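Local coordinates for protein serpin-12 (Manduca sexta, PDB 6CJ7) that inhibits serine proteases as a serpin and controls the prophenoloxidase activation system in the larval hemolymph of the tobacco hornworm, at residues 191-201 against 376-384; 272-283 against 318-328. All coordinates share one frame; numbering follows the deposited sequence.

Interaction 1: residues 191-201 against 376-384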
loop_
_atom_site.group_PDB
_atom_site.type_symbol
_atom_site.label_atom_id
_atom_site.label_comp_id
_atom_site.label_asym_id
_atom_site.label_seq_id
_atom_site.Cartn_x
_atom_site.Cartn_y
_atom_site.Cartn_z
ATOM N N PHE A 191 11.304 -11.819 -20.228
ATOM C CA PHE A 191 10.449 -10.683 -19.933
ATOM C C PHE A 191 11.051 -9.486 -20.663
ATOM O O PHE A 191 12.267 -9.281 -20.604
ATOM C CB PHE A 191 10.411 -10.446 -18.423
ATOM C CG PHE A 191 9.514 -9.323 -17.990
ATOM C CD1 PHE A 191 9.928 -8.005 -18.070
ATOM C CD2 PHE A 191 8.260 -9.594 -17.468
ATOM C CE1 PHE A 191 9.094 -6.972 -17.644
ATOM C CE2 PHE A 191 7.425 -8.579 -17.056
ATOM C CZ PHE A 191 7.840 -7.258 -17.135
ATOM N N THR A 192 10.223 -8.723 -21.375
ATOM C CA THR A 192 10.707 -7.588 -22.159
ATOM C C THR A 192 10.394 -6.308 -21.402
ATOM O O THR A 192 9.222 -5.981 -21.187
ATOM C CB THR A 192 10.080 -7.535 -23.552
ATOM O OG1 THR A 192 10.339 -8.764 -24.243
ATOM C CG2 THR A 192 10.679 -6.370 -24.359
ATOM N N LEU A 193 11.437 -5.593 -21.005
ATOM C CA LEU A 193 11.252 -4.336 -20.303
ATOM C C LEU A 193 10.832 -3.247 -21.281
ATOM O O LEU A 193 11.021 -3.359 -22.495
ATOM C CB LEU A 193 12.540 -3.926 -19.587
ATOM C CG LEU A 193 12.976 -4.665 -18.318
ATOM C CD1 LEU A 193 13.533 -6.038 -18.631
ATOM C CD2 LEU A 193 14.013 -3.826 -17.583
ATOM N N ASN A 194 10.235 -2.190 -20.736
ATOM C CA ASN A 194 10.006 -0.990 -21.523
ATOM C C ASN A 194 11.326 -0.528 -22.121
ATOM O O ASN A 194 12.341 -0.439 -21.426
ATOM C CB ASN A 194 9.397 0.103 -20.641
ATOM C CG ASN A 194 8.879 1.280 -21.440
ATOM O OD1 ASN A 194 8.570 1.153 -22.623
ATOM N ND2 ASN A 194 8.767 2.431 -20.789
ATOM N N GLY A 195 11.318 -0.270 -23.417
ATOM C CA GLY A 195 12.511 0.124 -24.122
ATOM C C GLY A 195 13.184 -0.995 -24.889
ATOM O O GLY A 195 13.914 -0.715 -25.848
ATOM N N GLY A 196 12.974 -2.249 -24.493
ATOM C CA GLY A 196 13.386 -3.391 -25.301
ATOM C C GLY A 196 14.339 -4.377 -24.651
ATOM O O GLY A 196 14.540 -5.468 -25.213
ATOM N N GLU A 197 14.960 -4.060 -23.518
ATOM C CA GLU A 197 15.868 -5.001 -22.866
ATOM C C GLU A 197 15.135 -6.286 -22.483
ATOM O O GLU A 197 14.029 -6.237 -21.942
ATOM C CB GLU A 197 16.465 -4.362 -21.617
ATOM C CG GLU A 197 17.487 -5.228 -20.912
ATOM C CD GLU A 197 17.953 -4.621 -19.594
ATOM O OE1 GLU A 197 17.614 -3.451 -19.312
ATOM O OE2 GLU A 197 18.669 -5.306 -18.837
ATOM N N LYS A 198 15.747 -7.437 -22.774
ATOM C CA LYS A 198 15.207 -8.743 -22.403
ATOM C C LYS A 198 15.892 -9.256 -21.141
ATOM O O LYS A 198 17.119 -9.170 -21.017
ATOM C CB LYS A 198 15.407 -9.771 -23.526
ATOM C CG LYS A 198 14.662 -9.519 -24.831
ATOM C CD LYS A 198 15.181 -10.447 -25.950
ATOM C CE LYS A 198 14.344 -11.736 -26.076
ATOM N NZ LYS A 198 14.928 -12.807 -26.979
ATOM N N LYS A 199 15.102 -9.812 -20.222
ATOM C CA LYS A 199 15.605 -10.404 -18.984
ATOM C C LYS A 199 14.867 -11.701 -18.682
ATOM O O LYS A 199 13.633 -11.752 -18.764
ATOM C CB LYS A 199 15.424 -9.464 -17.785
ATOM C CG LYS A 199 16.458 -8.366 -17.637
ATOM C CD LYS A 199 16.481 -7.896 -16.175
ATOM C CE LYS A 199 17.351 -6.673 -15.960
ATOM N NZ LYS A 199 17.247 -6.189 -14.554
ATOM N N VAL A 200 15.622 -12.723 -18.269
ATOM C CA VAL A 200 15.026 -13.990 -17.849
ATOM C C VAL A 200 14.249 -13.795 -16.558
ATOM O O VAL A 200 14.749 -13.175 -15.611
ATOM C CB VAL A 200 16.124 -15.045 -17.674
ATOM C CG1 VAL A 200 15.607 -16.244 -16.890
ATOM C CG2 VAL A 200 16.642 -15.461 -19.027
ATOM N N ALA A 201 13.025 -14.325 -16.516
ATOM C CA ALA A 201 12.214 -14.326 -15.307
ATOM C C ALA A 201 11.540 -15.686 -15.155
ATOM O O ALA A 201 11.439 -16.473 -16.108
ATOM C CB ALA A 201 11.154 -13.207 -15.319
ATOM N N ARG A 376 3.346 -1.169 -9.854
ATOM C CA ARG A 376 3.696 -1.099 -11.263
ATOM C C ARG A 376 4.953 -1.946 -11.439
ATOM O O ARG A 376 6.037 -1.579 -10.969
ATOM C CB ARG A 376 3.905 0.357 -11.687
ATOM C CG ARG A 376 4.461 0.557 -13.119
ATOM C CD ARG A 376 4.585 2.015 -13.431
ATOM N NE ARG A 376 5.795 2.531 -12.797
ATOM C CZ ARG A 376 6.118 3.810 -12.685
ATOM N NH1 ARG A 376 5.328 4.732 -13.193
ATOM N NH2 ARG A 376 7.240 4.152 -12.069
ATOM N N ILE A 377 4.806 -3.091 -12.089
ATOM C CA ILE A 377 5.899 -4.044 -12.238
ATOM C C ILE A 377 6.545 -3.781 -13.592
ATOM O O ILE A 377 6.038 -4.216 -14.634
ATOM C CB ILE A 377 5.419 -5.492 -12.108
ATOM C CG1 ILE A 377 4.598 -5.650 -10.821
ATOM C CG2 ILE A 377 6.599 -6.444 -12.176
ATOM C CD1 ILE A 377 5.417 -5.722 -9.575
ATOM N N MET A 378 7.666 -3.050 -13.576
ATOM C CA MET A 378 8.501 -2.832 -14.753
ATOM C C MET A 378 9.530 -3.927 -14.961
ATOM O O MET A 378 9.993 -4.116 -16.091
ATOM C CB MET A 378 9.256 -1.498 -14.674
ATOM C CG MET A 378 8.394 -0.268 -14.496
ATOM S SD MET A 378 6.989 -0.112 -15.652
ATOM C CE MET A 378 7.756 0.498 -17.218
ATOM N N ASP A 379 9.942 -4.599 -13.897
ATOM C CA ASP A 379 11.033 -5.569 -13.968
ATOM C C ASP A 379 10.870 -6.530 -12.800
ATOM O O ASP A 379 11.271 -6.210 -11.677
ATOM C CB ASP A 379 12.396 -4.862 -13.904
ATOM C CG ASP A 379 13.572 -5.812 -14.091
ATOM O OD1 ASP A 379 13.370 -7.045 -14.031
ATOM O OD2 ASP A 379 14.712 -5.321 -14.291
ATOM N N PRO A 380 10.289 -7.712 -13.019
ATOM C CA PRO A 380 10.041 -8.627 -11.899
ATOM C C PRO A 380 11.297 -9.264 -11.322
ATOM O O PRO A 380 11.186 -9.969 -10.311
ATOM C CB PRO A 380 9.121 -9.689 -12.522
ATOM C CG PRO A 380 9.542 -9.717 -13.965
ATOM C CD PRO A 380 9.833 -8.267 -14.305
ATOM N N THR A 381 12.471 -9.062 -11.929
ATOM C CA THR A 381 13.705 -9.648 -11.419
ATOM C C THR A 381 14.341 -8.809 -10.323
ATOM O O THR A 381 15.312 -9.258 -9.705
ATOM C CB THR A 381 14.723 -9.849 -12.549
ATOM O OG1 THR A 381 15.219 -8.577 -13.005
ATOM C CG2 THR A 381 14.087 -10.586 -13.714
ATOM N N LEU A 382 13.827 -7.609 -10.077
ATOM C CA LEU A 382 14.387 -6.695 -9.097
ATOM C C LEU A 382 13.446 -6.593 -7.911
ATOM O O LEU A 382 12.229 -6.459 -8.082
ATOM C CB LEU A 382 14.615 -5.308 -9.708
ATOM C CG LEU A 382 15.640 -5.303 -10.844
ATOM C CD1 LEU A 382 15.747 -3.934 -11.490
ATOM C CD2 LEU A 382 16.993 -5.765 -10.341
ATOM N N GLU A 383 14.014 -6.657 -6.713
ATOM C CA GLU A 383 13.213 -6.657 -5.498
ATOM C C GLU A 383 12.912 -5.265 -4.956
ATOM O O GLU A 383 12.096 -5.149 -4.039
ATOM C CB GLU A 383 13.917 -7.478 -4.411
ATOM C CG GLU A 383 14.261 -8.887 -4.855
ATOM C CD GLU A 383 14.355 -9.856 -3.698
ATOM O OE1 GLU A 383 14.763 -9.432 -2.594
ATOM O OE2 GLU A 383 14.015 -11.043 -3.892
ATOM N N HIS A 384 13.521 -4.211 -5.495
ATOM C CA HIS A 384 13.372 -2.874 -4.932
ATOM C C HIS A 384 12.626 -1.944 -5.884
ATOM O O HIS A 384 12.629 -2.141 -7.105
ATOM C CB HIS A 384 14.734 -2.272 -4.587
ATOM C CG HIS A 384 15.670 -2.188 -5.753
ATOM N ND1 HIS A 384 15.376 -1.477 -6.899
ATOM C CD2 HIS A 384 16.895 -2.734 -5.953
ATOM C CE1 HIS A 384 16.380 -1.586 -7.750
ATOM N NE2 HIS A 384 17.314 -2.343 -7.201
HETATM O O HOH W 1 10.257 -1.932 -17.969
#
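Pro-380 presents the CD-CG side of its ring to the face of Phe-191, a CH-pi contact with CD 3.5 Å from the ring centroid and 5° off the normal. CG of the proline reaches the CD2 side of the phenyl and, at 4.1 Å, CB of Ala-201. Beside this apolar patch, extended Lys-199 crosses Asp-379 at about a right angle, closing a salt bridge from NZ to OD2 of 2.7 Å on the syn lone pair. The second carboxylate oxygen is gripped within its own segment: OD1 of Asp-379 accepts from Thr-381 OG1 at 2.6 Å and from Thr-381 N at 3.0 Å, both from one face of the carboxylate, the latter making an Asx turn. Farther off, the side chains of Met-378 and Asn-194 lie side by side, CE touching CB, while a water links Asn-194 N to Met-378 O. Outward, Asn-35 bonds the backbone N of Met-378 and O of Asp-379, and Pro-273 and Phe-275 pack on Pro-380. Strands 187-192 and 198-215 form a hairpin, and the end of the serpin chain beyond strand 370-377 is joined to it by a proline-aromatic contact and an ion pair whose carboxylate is probably oriented by Thr-381.

Interaction 2: residues 272-283 against 318-328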
loop_
_atom_site.group_PDB
_atom_site.type_symbol
_atom_site.label_atom_id
_atom_site.label_comp_id
_atom_site.label_asym_id
_atom_site.label_seq_id
_atom_site.Cartn_x
_atom_site.Cartn_y
_atom_site.Cartn_z
ATOM N N LEU A 272 2.463 -15.924 -15.320
ATOM C CA LEU A 272 2.627 -14.801 -14.388
ATOM C C LEU A 272 4.011 -14.846 -13.746
ATOM O O LEU A 272 4.318 -15.807 -13.044
ATOM C CB LEU A 272 1.523 -14.835 -13.316
ATOM C CG LEU A 272 1.523 -13.665 -12.337
ATOM C CD1 LEU A 272 1.082 -12.391 -13.036
ATOM C CD2 LEU A 272 0.619 -13.959 -11.134
ATOM N N PRO A 273 4.872 -13.830 -13.926
ATOM C CA PRO A 273 6.186 -13.864 -13.276
ATOM C C PRO A 273 6.052 -13.830 -11.761
ATOM O O PRO A 273 5.271 -13.061 -11.194
ATOM C CB PRO A 273 6.874 -12.600 -13.807
ATOM C CG PRO A 273 5.969 -11.966 -14.758
ATOM C CD PRO A 273 4.613 -12.564 -14.660
ATOM N N LYS A 274 6.834 -14.691 -11.108
ATOM C CA LYS A 274 7.078 -14.542 -9.681
ATOM C C LYS A 274 7.773 -13.221 -9.416
ATOM O O LYS A 274 8.682 -12.831 -10.158
ATOM C CB LYS A 274 7.991 -15.665 -9.151
ATOM C CG LYS A 274 7.382 -17.022 -9.059
ATOM C CD LYS A 274 7.911 -17.752 -7.834
ATOM C CE LYS A 274 9.215 -18.467 -8.105
ATOM N NZ LYS A 274 9.583 -19.338 -6.952
ATOM N N PHE A 275 7.380 -12.543 -8.336
ATOM C CA PHE A 275 8.105 -11.341 -7.945
ATOM C C PHE A 275 7.973 -11.116 -6.448
ATOM O O PHE A 275 7.058 -11.621 -5.794
ATOM C CB PHE A 275 7.630 -10.108 -8.731
ATOM C CG PHE A 275 6.207 -9.716 -8.475
ATOM C CD1 PHE A 275 5.865 -8.906 -7.394
ATOM C CD2 PHE A 275 5.203 -10.128 -9.333
ATOM C CE1 PHE A 275 4.542 -8.545 -7.165
ATOM C CE2 PHE A 275 3.891 -9.761 -9.122
ATOM C CZ PHE A 275 3.546 -8.975 -8.034
ATOM N N SER A 276 8.920 -10.356 -5.919
ATOM C CA SER A 276 8.824 -9.810 -4.572
ATOM C C SER A 276 9.306 -8.372 -4.651
ATOM O O SER A 276 10.440 -8.130 -5.076
ATOM C CB SER A 276 9.671 -10.628 -3.587
ATOM O OG SER A 276 9.536 -10.132 -2.266
ATOM N N ILE A 277 8.455 -7.418 -4.282
ATOM C CA ILE A 277 8.775 -6.002 -4.439
ATOM C C ILE A 277 8.697 -5.326 -3.075
ATOM O O ILE A 277 7.720 -5.500 -2.343
ATOM C CB ILE A 277 7.853 -5.330 -5.479
ATOM C CG1 ILE A 277 8.261 -3.869 -5.684
ATOM C CG2 ILE A 277 6.375 -5.454 -5.123
ATOM C CD1 ILE A 277 7.569 -3.221 -6.855
ATOM N N LYS A 278 9.750 -4.588 -2.726
ATOM C CA LYS A 278 9.807 -3.842 -1.474
ATOM C C LYS A 278 10.055 -2.383 -1.795
ATOM O O LYS A 278 10.945 -2.064 -2.592
ATOM C CB LYS A 278 10.925 -4.363 -0.566
ATOM C CG LYS A 278 11.115 -3.539 0.701
ATOM C CD LYS A 278 12.478 -3.771 1.329
ATOM C CE LYS A 278 12.392 -3.673 2.841
ATOM N NZ LYS A 278 11.460 -2.588 3.252
ATOM N N ALA A 279 9.291 -1.500 -1.164
ATOM C CA ALA A 279 9.491 -0.070 -1.338
ATOM C C ALA A 279 9.513 0.591 0.027
ATOM O O ALA A 279 8.641 0.327 0.856
ATOM C CB ALA A 279 8.396 0.547 -2.206
ATOM N N ASP A 280 10.505 1.446 0.255
ATOM C CA ASP A 280 10.559 2.322 1.426
ATOM C C ASP A 280 10.463 3.757 0.931
ATOM O O ASP A 280 11.282 4.184 0.106
ATOM C CB ASP A 280 11.856 2.131 2.215
ATOM C CG ASP A 280 12.089 0.703 2.638
ATOM O OD1 ASP A 280 13.230 0.227 2.460
ATOM O OD2 ASP A 280 11.154 0.058 3.158
ATOM N N ILE A 281 9.500 4.513 1.459
ATOM C CA ILE A 281 9.084 5.775 0.859
ATOM C C ILE A 281 9.020 6.870 1.912
ATOM O O ILE A 281 8.341 6.727 2.932
ATOM C CB ILE A 281 7.716 5.653 0.172
ATOM C CG1 ILE A 281 7.750 4.590 -0.929
ATOM C CG2 ILE A 281 7.300 6.986 -0.369
ATOM C CD1 ILE A 281 6.369 4.268 -1.446
ATOM N N ASN A 282 9.709 7.976 1.641
ATOM C CA ASN A 282 9.540 9.212 2.389
ATOM C C ASN A 282 8.413 10.001 1.729
ATOM O O ASN A 282 8.546 10.457 0.590
ATOM C CB ASN A 282 10.858 9.978 2.402
ATOM C CG ASN A 282 10.761 11.324 3.084
ATOM O OD1 ASN A 282 9.680 11.838 3.387
ATOM N ND2 ASN A 282 11.923 11.929 3.311
ATOM N N LEU A 283 7.291 10.137 2.440
ATOM C CA LEU A 283 6.089 10.721 1.856
ATOM C C LEU A 283 6.062 12.247 1.869
ATOM O O LEU A 283 5.140 12.834 1.294
ATOM C CB LEU A 283 4.844 10.206 2.589
ATOM C CG LEU A 283 4.565 8.714 2.371
ATOM C CD1 LEU A 283 3.514 8.280 3.374
ATOM C CD2 LEU A 283 4.090 8.431 0.950
ATOM N N ALA A 318 7.370 11.342 7.685
ATOM C CA ALA A 318 6.226 10.496 7.354
ATOM C C ALA A 318 6.752 9.404 6.441
ATOM O O ALA A 318 7.147 9.681 5.301
ATOM C CB ALA A 318 5.112 11.296 6.673
ATOM N N LEU A 319 6.792 8.173 6.951
ATOM C CA LEU A 319 7.513 7.085 6.303
ATOM C C LEU A 319 6.574 5.920 6.043
ATOM O O LEU A 319 5.794 5.531 6.923
ATOM C CB LEU A 319 8.691 6.628 7.170
ATOM C CG LEU A 319 9.651 7.752 7.568
ATOM C CD1 LEU A 319 10.706 7.257 8.546
ATOM C CD2 LEU A 319 10.294 8.316 6.320
ATOM N N HIS A 320 6.663 5.364 4.837
ATOM C CA HIS A 320 5.822 4.256 4.414
ATOM C C HIS A 320 6.680 3.154 3.811
ATOM O O HIS A 320 7.587 3.420 3.028
ATOM C CB HIS A 320 4.781 4.724 3.377
ATOM C CG HIS A 320 3.993 3.600 2.756
ATOM N ND1 HIS A 320 3.361 2.625 3.501
ATOM C CD2 HIS A 320 3.752 3.295 1.457
ATOM C CE1 HIS A 320 2.768 1.766 2.685
ATOM N NE2 HIS A 320 2.973 2.159 1.442
ATOM N N SER A 321 6.391 1.911 4.178
ATOM C CA SER A 321 7.049 0.777 3.546
ATOM C C SER A 321 6.001 -0.240 3.131
ATOM O O SER A 321 5.020 -0.464 3.845
ATOM C CB SER A 321 8.068 0.114 4.471
ATOM O OG SER A 321 8.672 -1.003 3.814
ATOM N N ALA A 322 6.234 -0.876 1.984
ATOM C CA ALA A 322 5.277 -1.829 1.434
ATOM C C ALA A 322 6.052 -2.987 0.832
ATOM O O ALA A 322 6.966 -2.764 0.034
ATOM C CB ALA A 322 4.395 -1.174 0.363
ATOM N N VAL A 323 5.706 -4.216 1.218
ATOM C CA VAL A 323 6.356 -5.416 0.688
ATOM C C VAL A 323 5.271 -6.373 0.216
ATOM O O VAL A 323 4.377 -6.729 0.989
ATOM C CB VAL A 323 7.249 -6.116 1.734
ATOM C CG1 VAL A 323 7.821 -7.412 1.149
ATOM C CG2 VAL A 323 8.385 -5.206 2.200
ATOM N N LEU A 324 5.363 -6.815 -1.041
ATOM C CA LEU A 324 4.424 -7.788 -1.596
ATOM C C LEU A 324 5.228 -8.889 -2.266
ATOM O O LEU A 324 6.092 -8.606 -3.103
ATOM C CB LEU A 324 3.487 -7.146 -2.620
ATOM C CG LEU A 324 2.612 -8.110 -3.409
ATOM C CD1 LEU A 324 1.576 -8.730 -2.470
ATOM C CD2 LEU A 324 1.939 -7.378 -4.568
ATOM N N THR A 325 4.943 -10.137 -1.907
ATOM C CA THR A 325 5.641 -11.292 -2.460
ATOM C C THR A 325 4.605 -12.257 -3.002
ATOM O O THR A 325 3.617 -12.543 -2.322
ATOM C CB THR A 325 6.494 -12.007 -1.396
ATOM O OG1 THR A 325 7.442 -11.085 -0.842
ATOM C CG2 THR A 325 7.239 -13.184 -1.999
ATOM N N ILE A 326 4.843 -12.792 -4.204
ATOM C CA ILE A 326 4.004 -13.876 -4.699
ATOM C C ILE A 326 4.882 -15.055 -5.101
ATOM O O ILE A 326 6.030 -14.883 -5.522
ATOM C CB ILE A 326 3.093 -13.448 -5.880
ATOM C CG1 ILE A 326 3.877 -13.150 -7.147
ATOM C CG2 ILE A 326 2.211 -12.250 -5.494
ATOM C CD1 ILE A 326 2.957 -13.047 -8.342
ATOM N N ASP A 327 4.333 -16.258 -4.957
ATOM C CA ASP A 327 4.989 -17.469 -5.461
ATOM C C ASP A 327 3.904 -18.498 -5.760
ATOM O O ASP A 327 2.722 -18.157 -5.844
ATOM C CB ASP A 327 6.080 -17.965 -4.487
ATOM C CG ASP A 327 5.548 -18.428 -3.138
ATOM O OD1 ASP A 327 4.346 -18.735 -2.997
ATOM O OD2 ASP A 327 6.370 -18.502 -2.197
ATOM N N GLU A 328 4.302 -19.764 -5.924
ATOM C CA GLU A 328 3.379 -20.778 -6.431
ATOM C C GLU A 328 2.380 -21.288 -5.401
ATOM O O GLU A 328 1.412 -21.953 -5.782
ATOM C CB GLU A 328 4.143 -21.991 -6.964
ATOM C CG GLU A 328 5.007 -21.761 -8.204
ATOM C CD GLU A 328 6.437 -21.337 -7.874
ATOM O OE1 GLU A 328 7.292 -21.466 -8.778
ATOM O OE2 GLU A 328 6.725 -20.856 -6.766
HETATM O O HOH W 2 10.036 -22.279 -8.605
HETATM O O HOH W 3 9.235 12.573 5.860
#
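The ring of Phe-275 takes Ile-326 over one face, with CG1 4.1 Å from the centroid and displaced toward the rim, while CD2 of Leu-324 sits at its edge. Ile-326 CD1 closes to 3.5 Å from CE2 of the ring, which the Phe-275 torsion (chi1 64°) sets beside it. Farther along this face, CD1 of Ile-281 comes obliquely to the imidazole of His-320, whose nitrogens bond Asn-169 and Ser-39. Paired antiparallel backbone bonds join Ile-277 with Leu-324, Ala-279 with Ala-322 and Ile-281 with His-320. On the other face, Ser-276 OG and Thr-325 OG1 share a hydrogen bond of 2.7 Å, and OD2 of Asp-280 accepts from both Ser-321 OG, at 2.8 Å, and Lys-278 NZ. At the end of the pairing, Lys-274 NZ bridges to the syn lone pair of Glu-328 OE2 at 3.2 Å; a leucine in place of Lys-274 would probably leave that carboxylate without its cationic mate. Thr-186 OG1 bonds Glu-328 OE1. Two neighbouring strands of the central serpin beta-sheet A thus meet with one face mostly apolar, apart from hydrogen-bonded His-320, and the other gathering hydroxyls and charges, where two donors on OD2 probably fix Asp-280.

How the interactions relate
Interactions 1 and 2 have centres about 15 Å apart and meet directly on strand 265-282. There the backbone O of Glu-383 lies 2.7 Å from N of Lys-278, a probable hydrogen bond by which the end of segment 376-384 docks on a strand of interaction 2. Ile-377 adds an apolar touch, its CD1 3.8 Å from CE1 of Phe-275. Strand 198-215, which starts in 191-201, is the antiparallel neighbour of strand 265-282, and along the chain interaction 2 is nested within the loop closed by interaction 1. Strand 317-326 leads toward the unmodelled residues 332-346, a region consistent with the mobile reactive-centre loop of serpins.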